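Local coordinates for protein type II restriction enzyme NlaIV (Neisseria lactamica, PDB 6QM2) that cleaves double-stranded DNA within the sequence GGNNCC as a type II restriction endonuclease, leaving blunt ends and terminal 5'-phosphates, at residues 40-54 / 126-140. Sequence-based numbering, arbitrary orientation.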
ATOM      1  N   VAL A  40       2.929  10.232   9.209  1.00124.12           N
ATOM      2  CA  VAL A  40       2.945   9.005   8.417  1.00123.74           C
ATOM      3  C   VAL A  40       3.730   9.291   7.139  1.00126.78           C
ATOM      4  O   VAL A  40       3.406  10.225   6.404  1.00123.98           O
ATOM      5  CB  VAL A  40       1.515   8.529   8.102  1.00122.40           C
ATOM      6  CG1 VAL A  40       1.530   7.316   7.173  1.00124.67           C
ATOM      7  CG2 VAL A  40       0.767   8.232   9.399  1.00119.72           C
ATOM      8  N   LYS A  41       4.758   8.481   6.886  1.00135.62           N
ATOM      9  CA  LYS A  41       5.713   8.735   5.805  1.00145.60           C
ATOM     10  C   LYS A  41       5.667   7.700   4.671  1.00149.13           C
ATOM     11  O   LYS A  41       6.627   7.596   3.904  1.00154.42           O
ATOM     12  CB  LYS A  41       7.134   8.804   6.379  1.00152.01           C
ATOM     13  CG  LYS A  41       7.309   9.772   7.540  1.00156.66           C
ATOM     14  CD  LYS A  41       8.761   9.830   7.987  1.00157.92           C
ATOM     15  CE  LYS A  41       8.899  10.450   9.368  1.00158.13           C
ATOM     16  NZ  LYS A  41      10.300  10.399   9.862  1.00159.24           N
ATOM     17  N   GLN A  42       4.571   6.949   4.545  1.00151.25           N
ATOM     18  CA  GLN A  42       4.412   6.022   3.417  1.00153.86           C
ATOM     19  C   GLN A  42       4.136   6.827   2.148  1.00160.07           C
ATOM     20  O   GLN A  42       3.131   7.535   2.061  1.00160.27           O
ATOM     21  CB  GLN A  42       3.301   5.009   3.678  1.00151.94           C
ATOM     22  CG  GLN A  42       3.605   4.083   4.846  1.00152.88           C
ATOM     23  CD  GLN A  42       2.566   2.993   5.044  1.00154.46           C
ATOM     24  OE1 GLN A  42       1.687   2.781   4.205  1.00151.12           O
ATOM     25  NE2 GLN A  42       2.667   2.287   6.164  1.00155.93           N
ATOM     26  N   LYS A  43       5.037   6.712   1.175  1.00169.40           N
ATOM     27  CA  LYS A  43       5.090   7.632   0.027  1.00177.27           C
ATOM     28  C   LYS A  43       4.072   7.292  -1.070  1.00178.67           C
ATOM     29  O   LYS A  43       3.527   8.192  -1.718  1.00180.03           O
ATOM     30  CB  LYS A  43       6.515   7.656  -0.553  1.00180.13           C
ATOM     31  CG  LYS A  43       6.893   8.949  -1.264  1.00181.03           C
ATOM     32  CD  LYS A  43       8.406   9.114  -1.341  1.00183.96           C
ATOM     33  CE  LYS A  43       8.797  10.505  -1.813  1.00183.23           C
ATOM     34  NZ  LYS A  43      10.267  10.729  -1.735  1.00179.55           N
ATOM     35  N   ASP A  44       3.839   5.996  -1.279  1.00172.22           N
ATOM     36  CA  ASP A  44       2.836   5.505  -2.244  1.00163.35           C
ATOM     37  C   ASP A  44       1.374   5.874  -1.911  1.00161.08           C
ATOM     38  O   ASP A  44       0.545   5.970  -2.818  1.00164.05           O
ATOM     39  CB  ASP A  44       2.965   3.981  -2.438  1.00158.51           C
ATOM     40  CG  ASP A  44       2.784   3.190  -1.139  1.00158.92           C
ATOM     41  OD1 ASP A  44       2.998   3.750  -0.040  1.00160.10           O
ATOM     42  OD2 ASP A  44       2.440   1.993  -1.222  1.00154.11           O
ATOM     43  N   VAL A  45       1.068   6.079  -0.628  1.00156.77           N
ATOM     44  CA  VAL A  45      -0.288   6.453  -0.174  1.00151.40           C
ATOM     45  C   VAL A  45      -0.708   7.866  -0.621  1.00149.30           C
ATOM     46  O   VAL A  45      -1.904   8.127  -0.777  1.00153.11           O
ATOM     47  CB  VAL A  45      -0.428   6.294   1.371  1.00150.53           C
ATOM     48  CG1 VAL A  45      -1.735   6.879   1.912  1.00148.51           C
ATOM     49  CG2 VAL A  45      -0.326   4.824   1.756  1.00151.20           C
ATOM     50  N   VAL A  46       0.257   8.762  -0.846  1.00145.27           N
ATOM     51  CA  VAL A  46      -0.045  10.163  -1.186  1.00146.01           C
ATOM     52  C   VAL A  46      -0.843  10.262  -2.490  1.00145.30           C
ATOM     53  O   VAL A  46      -1.881  10.917  -2.522  1.00142.88           O
ATOM     54  CB  VAL A  46       1.232  11.043  -1.277  1.00148.75           C
ATOM     55  CG1 VAL A  46       0.892  12.467  -1.729  1.00147.72           C
ATOM     56  CG2 VAL A  46       1.957  11.077   0.064  1.00151.55           C
ATOM     57  N   GLY A  47      -0.371   9.595  -3.542  1.00145.98           N
ATOM     58  CA  GLY A  47      -1.034   9.607  -4.854  1.00143.62           C
ATOM     59  C   GLY A  47      -2.488   9.152  -4.861  1.00142.49           C
ATOM     60  O   GLY A  47      -3.320   9.739  -5.558  1.00145.55           O
ATOM     61  N   ASN A  48      -2.793   8.115  -4.080  1.00141.75           N
ATOM     62  CA  ASN A  48      -4.164   7.587  -3.964  1.00140.57           C
ATOM     63  C   ASN A  48      -5.102   8.501  -3.172  1.00136.51           C
ATOM     64  O   ASN A  48      -6.321   8.451  -3.366  1.00132.74           O
ATOM     65  CB  ASN A  48      -4.162   6.201  -3.301  1.00141.58           C
ATOM     66  CG  ASN A  48      -3.406   5.157  -4.108  1.00145.93           C
ATOM     67  OD1 ASN A  48      -3.395   5.183  -5.342  1.00152.78           O
ATOM     68  ND2 ASN A  48      -2.775   4.222  -3.407  1.00139.92           N
ATOM     69  N   ILE A  49      -4.530   9.319  -2.286  1.00132.26           N
ATOM     70  CA  ILE A  49      -5.295  10.147  -1.358  1.00127.81           C
ATOM     71  C   ILE A  49      -5.526  11.588  -1.836  1.00123.90           C
ATOM     72  O   ILE A  49      -6.423  12.252  -1.318  1.00130.36           O
ATOM     73  CB  ILE A  49      -4.661  10.097   0.067  1.00130.56           C
ATOM     74  CG1 ILE A  49      -5.750  10.042   1.141  1.00142.07           C
ATOM     75  CG2 ILE A  49      -3.696  11.250   0.335  1.00127.67           C
ATOM     76  CD1 ILE A  49      -6.438   8.693   1.246  1.00148.01           C
ATOM     77  N   ILE A  50      -4.748  12.072  -2.809  1.00120.20           N
ATOM     78  CA  ILE A  50      -4.969  13.421  -3.364  1.00118.97           C
ATOM     79  C   ILE A  50      -6.352  13.481  -4.016  1.00119.80           C
ATOM     80  O   ILE A  50      -7.072  14.465  -3.858  1.00119.33           O
ATOM     81  CB  ILE A  50      -3.913  13.852  -4.423  1.00119.41           C
ATOM     82  CG1 ILE A  50      -2.472  13.807  -3.883  1.00121.62           C
ATOM     83  CG2 ILE A  50      -4.211  15.258  -4.948  1.00120.00           C
ATOM     84  CD1 ILE A  50      -2.151  14.769  -2.756  1.00122.72           C
ATOM     85  N   GLN A  51      -6.714  12.425  -4.744  1.00124.29           N
ATOM     86  CA  GLN A  51      -8.045  12.309  -5.347  1.00127.73           C
ATOM     87  C   GLN A  51      -9.158  12.419  -4.291  1.00123.54           C
ATOM     88  O   GLN A  51     -10.145  13.124  -4.501  1.00117.74           O
ATOM     89  CB  GLN A  51      -8.165  10.992  -6.131  1.00133.64           C
ATOM     90  CG  GLN A  51      -9.448  10.855  -6.944  1.00135.33           C
ATOM     91  CD  GLN A  51      -9.478   9.612  -7.817  1.00137.71           C
ATOM     92  OE1 GLN A  51      -8.477   9.242  -8.440  1.00134.58           O
ATOM     93  NE2 GLN A  51     -10.639   8.963  -7.875  1.00139.27           N
ATOM     94  N   GLU A  52      -8.973  11.740  -3.159  1.00121.74           N
ATOM     95  CA  GLU A  52      -9.941  11.774  -2.055  1.00121.18           C
ATOM     96  C   GLU A  52     -10.016  13.176  -1.445  1.00111.83           C
ATOM     97  O   GLU A  52     -11.093  13.636  -1.061  1.00108.33           O
ATOM     98  CB  GLU A  52      -9.577  10.767  -0.947  1.00129.65           C
ATOM     99  CG  GLU A  52      -9.350   9.321  -1.381  1.00133.77           C
ATOM    100  CD  GLU A  52     -10.556   8.706  -2.057  1.00134.96           C
ATOM    101  OE1 GLU A  52     -11.526   8.378  -1.344  1.00136.51           O
ATOM    102  OE2 GLU A  52     -10.525   8.542  -3.297  1.00134.61           O
ATOM    103  N   TRP A  53      -8.860  13.831  -1.348  1.00106.02           N
ATOM    104  CA  TRP A  53      -8.745  15.181  -0.792  1.00108.12           C
ATOM    105  C   TRP A  53      -9.467  16.230  -1.626  1.00110.36           C
ATOM    106  O   TRP A  53     -10.123  17.112  -1.069  1.00117.59           O
ATOM    107  CB  TRP A  53      -7.270  15.572  -0.637  1.00109.47           C
ATOM    108  CG  TRP A  53      -7.054  16.982  -0.187  1.00109.42           C
ATOM    109  CD1 TRP A  53      -6.980  17.428   1.098  1.00110.52           C
ATOM    110  CD2 TRP A  53      -6.888  18.131  -1.022  1.00108.00           C
ATOM    111  NE1 TRP A  53      -6.775  18.785   1.117  1.00109.65           N
ATOM    112  CE2 TRP A  53      -6.714  19.242  -0.172  1.00109.10           C
ATOM    113  CE3 TRP A  53      -6.872  18.328  -2.408  1.00110.16           C
ATOM    114  CZ2 TRP A  53      -6.519  20.540  -0.662  1.00109.41           C
ATOM    115  CZ3 TRP A  53      -6.675  19.622  -2.897  1.00111.60           C
ATOM    116  CH2 TRP A  53      -6.504  20.709  -2.023  1.00109.78           C
ATOM    117  N   LEU A  54      -9.324  16.154  -2.949  1.00109.58           N
ATOM    118  CA  LEU A  54     -10.066  17.043  -3.842  1.00106.37           C
ATOM    119  C   LEU A  54     -11.566  16.833  -3.654  1.00106.70           C
ATOM    120  O   LEU A  54     -12.325  17.796  -3.639  1.00108.72           O
ATOM    121  CB  LEU A  54      -9.682  16.824  -5.303  1.00105.55           C
ATOM    122  CG  LEU A  54     -10.177  17.913  -6.256  1.00108.43           C
ATOM    123  CD1 LEU A  54      -9.354  19.184  -6.103  1.00108.21           C
ATOM    124  CD2 LEU A  54     -10.135  17.431  -7.695  1.00109.84           C
ATOM    125  N   LEU A 126      -6.891  16.943 -14.066  1.00 96.70           N
ATOM    126  CA  LEU A 126      -6.270  17.774 -13.037  1.00 96.83           C
ATOM    127  C   LEU A 126      -5.134  16.959 -12.434  1.00 96.47           C
ATOM    128  O   LEU A 126      -5.381  15.996 -11.705  1.00 95.25           O
ATOM    129  CB  LEU A 126      -7.287  18.172 -11.962  1.00 99.36           C
ATOM    130  CG  LEU A 126      -6.803  19.102 -10.839  1.00100.60           C
ATOM    131  CD1 LEU A 126      -6.431  20.473 -11.384  1.00 99.70           C
ATOM    132  CD2 LEU A 126      -7.868  19.223  -9.758  1.00100.06           C
ATOM    133  N   ILE A 127      -3.896  17.345 -12.741  1.00 96.89           N
ATOM    134  CA  ILE A 127      -2.715  16.552 -12.388  1.00100.07           C
ATOM    135  C   ILE A 127      -1.883  17.235 -11.296  1.00100.33           C
ATOM    136  O   ILE A 127      -1.358  18.322 -11.511  1.00 99.22           O
ATOM    137  CB  ILE A 127      -1.824  16.286 -13.622  1.00 99.12           C
ATOM    138  CG1 ILE A 127      -2.663  15.748 -14.792  1.00 95.90           C
ATOM    139  CG2 ILE A 127      -0.722  15.292 -13.271  1.00100.14           C
ATOM    140  CD1 ILE A 127      -1.908  15.630 -16.100  1.00 95.42           C
ATOM    141  N   PHE A 128      -1.751  16.573 -10.145  1.00104.19           N
ATOM    142  CA  PHE A 128      -0.921  17.057  -9.033  1.00108.47           C
ATOM    143  C   PHE A 128       0.483  16.449  -9.089  1.00109.51           C
ATOM    144  O   PHE A 128       0.643  15.240  -8.905  1.00107.24           O
ATOM    145  CB  PHE A 128      -1.547  16.679  -7.685  1.00109.52           C
ATOM    146  CG  PHE A 128      -2.860  17.351  -7.405  1.00108.54           C
ATOM    147  CD1 PHE A 128      -4.038  16.867  -7.963  1.00109.52           C
ATOM    148  CD2 PHE A 128      -2.925  18.446  -6.551  1.00107.97           C
ATOM    149  CE1 PHE A 128      -5.253  17.479  -7.694  1.00110.39           C
ATOM    150  CE2 PHE A 128      -4.136  19.061  -6.277  1.00109.62           C
ATOM    151  CZ  PHE A 128      -5.302  18.576  -6.848  1.00109.62           C
ATOM    152  N   GLY A 129       1.491  17.282  -9.340  1.00109.51           N
ATOM    153  CA  GLY A 129       2.894  16.882  -9.191  1.00110.37           C
ATOM    154  C   GLY A 129       3.341  17.115  -7.757  1.00112.95           C
ATOM    155  O   GLY A 129       3.756  18.221  -7.415  1.00120.10           O
ATOM    156  N   TYR A 130       3.254  16.078  -6.922  1.00113.92           N
ATOM    157  CA  TYR A 130       3.519  16.207  -5.480  1.00115.54           C
ATOM    158  C   TYR A 130       4.952  15.840  -5.090  1.00122.43           C
ATOM    159  O   TYR A 130       5.705  15.282  -5.890  1.00124.81           O
ATOM    160  CB  TYR A 130       2.513  15.383  -4.661  1.00116.01           C
ATOM    161  CG  TYR A 130       2.678  13.876  -4.724  1.00116.93           C
ATOM    162  CD1 TYR A 130       3.561  13.213  -3.873  1.00118.83           C
ATOM    163  CD2 TYR A 130       1.924  13.108  -5.609  1.00119.86           C
ATOM    164  CE1 TYR A 130       3.706  11.834  -3.919  1.00120.79           C
ATOM    165  CE2 TYR A 130       2.059  11.728  -5.660  1.00122.66           C
ATOM    166  CZ  TYR A 130       2.953  11.096  -4.813  1.00123.35           C
ATOM    167  OH  TYR A 130       3.092   9.729  -4.856  1.00128.17           O
ATOM    168  N   ASP A 131       5.305  16.166  -3.845  1.00129.73           N
ATOM    169  CA  ASP A 131       6.616  15.849  -3.261  1.00135.05           C
ATOM    170  C   ASP A 131       6.476  15.663  -1.752  1.00133.48           C
ATOM    171  O   ASP A 131       5.772  16.436  -1.103  1.00130.70           O
ATOM    172  CB  ASP A 131       7.614  16.978  -3.558  1.00139.94           C
ATOM    173  CG  ASP A 131       9.037  16.650  -3.111  1.00142.34           C
ATOM    174  OD1 ASP A 131       9.312  16.676  -1.890  1.00136.32           O
ATOM    175  OD2 ASP A 131       9.888  16.389  -3.987  1.00147.58           O
ATOM    176  N   MET A 132       7.145  14.643  -1.205  1.00135.21           N
ATOM    177  CA  MET A 132       7.223  14.441   0.247  1.00136.71           C
ATOM    178  C   MET A 132       8.687  14.368   0.686  1.00141.88           C
ATOM    179  O   MET A 132       9.445  13.527   0.193  1.00143.35           O
ATOM    180  CB  MET A 132       6.476  13.173   0.676  1.00131.30           C
ATOM    181  CG  MET A 132       6.238  13.098   2.179  1.00132.61           C
ATOM    182  SD  MET A 132       5.087  11.816   2.722  1.00136.73           S
ATOM    183  CE  MET A 132       6.095  10.349   2.536  1.00138.33           C
ATOM    184  N   ASP A 133       9.069  15.256   1.608  1.00145.92           N
ATOM    185  CA  ASP A 133      10.435  15.304   2.165  1.00145.37           C
ATOM    186  C   ASP A 133      10.670  14.190   3.205  1.00148.50           C
ATOM    187  O   ASP A 133       9.792  13.349   3.430  1.00149.25           O
ATOM    188  CB  ASP A 133      10.757  16.717   2.726  1.00142.19           C
ATOM    189  CG  ASP A 133       9.877  17.131   3.922  1.00141.49           C
ATOM    190  OD1 ASP A 133       9.312  16.268   4.632  1.00137.87           O
ATOM    191  OD2 ASP A 133       9.759  18.355   4.156  1.00134.21           O
ATOM    192  N   ASP A 134      11.849  14.184   3.829  1.00148.89           N
ATOM    193  CA  ASP A 134      12.200  13.169   4.836  1.00147.47           C
ATOM    194  C   ASP A 134      11.382  13.292   6.131  1.00145.23           C
ATOM    195  O   ASP A 134      11.091  12.281   6.779  1.00140.16           O
ATOM    196  CB  ASP A 134      13.698  13.221   5.150  1.00149.34           C
ATOM    197  CG  ASP A 134      14.562  12.951   3.926  1.00152.76           C
ATOM    198  OD1 ASP A 134      14.378  11.892   3.290  1.00155.68           O
ATOM    199  OD2 ASP A 134      15.417  13.800   3.597  1.00152.01           O
ATOM    200  N   ASN A 135      11.009  14.522   6.494  1.00143.84           N
ATOM    201  CA  ASN A 135      10.162  14.782   7.672  1.00146.22           C
ATOM    202  C   ASN A 135       8.678  14.439   7.476  1.00144.27           C
ATOM    203  O   ASN A 135       7.925  14.412   8.451  1.00140.23           O
ATOM    204  CB  ASN A 135      10.289  16.249   8.121  1.00149.72           C
ATOM    205  CG  ASN A 135      11.612  16.538   8.810  1.00151.40           C
ATOM    206  OD1 ASN A 135      11.958  15.901   9.807  1.00153.36           O
ATOM    207  ND2 ASN A 135      12.353  17.511   8.290  1.00149.98           N
ATOM    208  N   GLY A 136       8.259  14.201   6.232  1.00143.58           N
ATOM    209  CA  GLY A 136       6.880  13.809   5.917  1.00140.84           C
ATOM    210  C   GLY A 136       5.925  14.917   5.480  1.00135.77           C
ATOM    211  O   GLY A 136       4.722  14.668   5.352  1.00129.71           O
ATOM    212  N   ASN A 137       6.447  16.126   5.256  0.50132.47           N
ATOM    213  CA  ASN A 137       5.631  17.254   4.809  0.50130.08           C
ATOM    214  C   ASN A 137       5.399  17.169   3.299  0.50130.25           C
ATOM    215  O   ASN A 137       6.349  17.225   2.513  0.50128.33           O
ATOM    216  CB  ASN A 137       6.298  18.585   5.163  0.50126.48           C
ATOM    217  CG  ASN A 137       5.312  19.741   5.192  0.50122.67           C
ATOM    218  OD1 ASN A 137       5.437  20.698   4.427  0.50117.65           O
ATOM    219  ND2 ASN A 137       4.317  19.650   6.070  0.50116.39           N
ATOM    220  N   VAL A 138       4.133  17.026   2.910  1.00131.42           N
ATOM    221  CA  VAL A 138       3.728  16.941   1.502  1.00127.01           C
ATOM    222  C   VAL A 138       3.523  18.345   0.939  1.00122.27           C
ATOM    223  O   VAL A 138       2.909  19.193   1.591  1.00121.36           O
ATOM    224  CB  VAL A 138       2.407  16.149   1.332  1.00128.36           C
ATOM    225  CG1 VAL A 138       2.023  16.042  -0.143  1.00131.31           C
ATOM    226  CG2 VAL A 138       2.513  14.763   1.966  1.00127.62           C
ATOM    227  N   THR A 139       4.035  18.582  -0.267  1.00119.62           N
ATOM    228  CA  THR A 139       3.792  19.831  -0.997  1.00121.93           C
ATOM    229  C   THR A 139       3.437  19.530  -2.455  1.00124.56           C
ATOM    230  O   THR A 139       3.883  18.523  -3.012  1.00129.86           O
ATOM    231  CB  THR A 139       5.015  20.778  -0.952  1.00120.96           C
ATOM    232  OG1 THR A 139       6.152  20.152  -1.562  1.00115.95           O
ATOM    233  CG2 THR A 139       5.355  21.152   0.480  1.00122.76           C
ATOM    234  N   ILE A 140       2.629  20.405  -3.054  1.00120.74           N
ATOM    235  CA  ILE A 140       2.262  20.310  -4.466  1.00115.67           C
ATOM    236  C   ILE A 140       3.204  21.216  -5.252  1.00114.32           C
ATOM    237  O   ILE A 140       2.989  22.424  -5.331  1.00117.23           O
ATOM    238  CB  ILE A 140       0.788  20.727  -4.705  1.00113.97           C
ATOM    239  CG1 ILE A 140      -0.166  19.993  -3.740  1.00115.70           C
ATOM    240  CG2 ILE A 140       0.396  20.505  -6.163  1.00113.06           C
ATOM    241  CD1 ILE A 140      -0.025  18.484  -3.704  1.00115.56           C
TER
HETATM  242  O   HOH W   1       2.846  12.851   5.670  1.00 97.56           O
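Met132, at the end of strand 126-132, reaches between Val46 and the loop that leads into helix 44-54. Its sulfur lies 4.2 Å from Val46 CG2, and the bend at SD (chi3 75°) turns CE toward the backbone of Lys41 and the CB and CG of Lys43. The Lys43 chain runs oppositely past it, ending in a weak hydrogen bond from NZ to Met132 O (3.5 Å). Two residues earlier, Tyr130 stands up from the strand (chi1 72°) and offers one ring face to Val46, whose CG1 makes a CH-pi contact 3.6 Å from the ring centroid, displaced toward the rim; both Val46 methyls border Val138. The scheme recurs one helical turn on, where Ile50 CG2 sits over the centre of the Phe128 ring, 3.5 Å from its centroid, and Leu54 CD1 comes to that ring's edge. At the far end Leu54 CD2 meets Leu126 CD2 at 3.6 Å. A water lies within hydrogen-bonding distance of Val40 O, ending strand 36-40, and Gly136 O in the hairpin turn. Trp53, beside Phe128, hydrogen-bonds the second subunit. Segments 44-54 and 126-132 run at 138°; a helix packed on a mixed sheet is consistent with the PD-(D/E)XK nuclease fold.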